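Local structure of PTS-dependent dihydroxyacetone kinase, ADP-binding subunit DhaL (Lactococcus lactis subsp. lactis, 3CR3) at residues Gly12-Asn15 against Glu16-Glu20. The protein binds the ADP/ATP cofactor with magnesium and relays a phosphoryl group from DhaM to dihydroxyacetone bound on DhaK. Residues are numbered along the deposited sequence; the frame is centred on the assembly and turned at random.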
loop_
_atom_site.group_PDB
_atom_site.type_symbol
_atom_site.label_atom_id
_atom_site.label_comp_id
_atom_site.label_asym_id
_atom_site.label_seq_id
_atom_site.Cartn_x
_atom_site.Cartn_y
_atom_site.Cartn_z
ATOM N N GLY A 12 34.963 9.144 18.069
ATOM C CA GLY A 12 35.870 9.356 16.942
ATOM C C GLY A 12 36.378 8.034 16.395
ATOM O O GLY A 12 36.369 7.823 15.186
ATOM N N LYS A 13 36.820 7.150 17.296
ATOM C CA LYS A 13 37.256 5.802 16.924
ATOM C C LYS A 13 36.131 4.980 16.317
ATOM O O LYS A 13 36.365 4.223 15.387
ATOM C CB LYS A 13 37.847 5.057 18.119
ATOM C CG LYS A 13 39.235 5.539 18.525
ATOM C CD LYS A 13 39.776 4.683 19.658
ATOM C CE LYS A 13 41.205 5.084 20.001
ATOM N NZ LYS A 13 42.131 4.856 18.853
ATOM N N PHE A 14 34.919 5.118 16.864
ATOM C CA PHE A 14 33.717 4.494 16.304
ATOM C C PHE A 14 33.431 5.008 14.883
ATOM O O PHE A 14 33.263 4.215 13.960
ATOM C CB PHE A 14 32.507 4.696 17.228
ATOM C CG PHE A 14 31.212 4.174 16.659
ATOM C CD1 PHE A 14 31.070 2.823 16.311
ATOM C CD2 PHE A 14 30.133 5.021 16.478
ATOM C CE1 PHE A 14 29.875 2.344 15.784
ATOM C CE2 PHE A 14 28.919 4.548 15.964
ATOM C CZ PHE A 14 28.789 3.222 15.610
ATOM N N ASN A 15 33.394 6.329 14.705
ATOM C CA ASN A 15 33.278 6.909 13.362
ATOM C C ASN A 15 34.314 6.336 12.391
ATOM O O ASN A 15 33.983 6.054 11.243
ATOM C CB ASN A 15 33.391 8.433 13.411
ATOM C CG ASN A 15 33.248 9.083 12.039
ATOM O OD1 ASN A 15 32.315 8.801 11.291
ATOM N ND2 ASN A 15 34.180 9.973 11.712
ATOM N N GLU A 16 35.552 6.158 12.861
ATOM C CA GLU A 16 36.632 5.584 12.049
ATOM C C GLU A 16 36.347 4.141 11.620
ATOM O O GLU A 16 36.533 3.796 10.467
ATOM C CB GLU A 16 37.981 5.655 12.781
ATOM C CG GLU A 16 38.640 7.026 12.787
ATOM C CD GLU A 16 39.785 7.129 13.789
ATOM O OE1 GLU A 16 40.438 6.091 14.088
ATOM O OE2 GLU A 16 40.042 8.255 14.283
ATOM N N LYS A 17 35.910 3.302 12.557
ATOM C CA LYS A 17 35.504 1.929 12.234
ATOM C C LYS A 17 34.349 1.907 11.241
ATOM O O LYS A 17 34.291 1.042 10.367
ATOM C CB LYS A 17 35.080 1.194 13.499
ATOM C CG LYS A 17 36.215 0.824 14.425
ATOM C CD LYS A 17 36.975 -0.381 13.903
ATOM C CE LYS A 17 37.951 -0.903 14.924
ATOM N NZ LYS A 17 38.497 -2.236 14.499
ATOM N N ILE A 18 33.429 2.856 11.400
ATOM C CA ILE A 18 32.246 2.969 10.547
ATOM C C ILE A 18 32.629 3.355 9.114
ATOM O O ILE A 18 32.197 2.706 8.161
ATOM C CB ILE A 18 31.212 3.980 11.126
ATOM C CG1 ILE A 18 30.484 3.390 12.349
ATOM C CG2 ILE A 18 30.229 4.430 10.060
ATOM C CD1 ILE A 18 29.687 2.126 12.074
ATOM N N GLN A 19 33.438 4.404 8.974
ATOM C CA GLN A 19 33.938 4.840 7.655
ATOM C C GLN A 19 34.781 3.766 6.976
ATOM O O GLN A 19 34.641 3.539 5.779
ATOM C CB GLN A 19 34.767 6.128 7.782
ATOM C CG GLN A 19 34.038 7.294 8.446
ATOM C CD GLN A 19 32.778 7.706 7.721
ATOM O OE1 GLN A 19 32.645 7.497 6.522
ATOM N NE2 GLN A 19 31.851 8.312 8.450
ATOM N N GLU A 20 35.649 3.111 7.745
ATOM C CA GLU A 20 36.501 2.046 7.219
ATOM C C GLU A 20 35.691 0.877 6.666
ATOM O O GLU A 20 35.985 0.366 5.583
ATOM C CB GLU A 20 37.484 1.548 8.287
ATOM C CG GLU A 20 38.657 2.516 8.582
ATOM C CD GLU A 20 39.610 2.005 9.667
ATOM O OE1 GLU A 20 39.277 1.008 10.356
ATOM O OE2 GLU A 20 40.695 2.609 9.832
#
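Phe14 with Ile18 and Asn15 with Gln19 form two adjacent i to i+4 side-chain contacts within the last turns of helix 4-20, a local contact in which Asn15 and Gln19 meet helix 37-54 while Phe14 meets both that helix and helix 175-191. The helical backbone is documented by successive i to i+4 hydrogen bonds from Glu16 N to Gly12 O, Lys17 N to Lys13 O, Ile18 N to Phe14 O and Gln19 N to Asn15 O. In the apolar pair, Ile18 CG1 sits over one face of the Phe14 ring, 3.8 Å from its centroid and 20° off the normal, which meets the criterion for a CH-pi contact. CG1 is displaced toward the rim, 3.6 Å from Phe14 CE1. Phe14 is buried in the all-helical DhaL fold, where its side chain also touches Met41 and Met45 of helix 37-54 and Leu183 and Thr186 of helix 175-191. The side chain of Ile18 is about 10 Å from the bound ADP, so this packing is near the nucleotide pocket without lining it. The polar pair is a hydrogen bond between two side-chain amides: Gln19 NE2 donates to Asn15 OD1 at 2.9 Å, almost straight and in the plane of its own amide, although the two amide planes stand 70° apart. Gln19 reaches back because its chain bends at chi2 (-59°). NE2 also donates to Ala42 O, linking the pair to helix 37-54. A leucine in place of Gln19 would probably leave both Asn15 OD1 and Ala42 O without this donor. Toward helix 175-191, Lys17 NZ forms a salt bridge with Glu185.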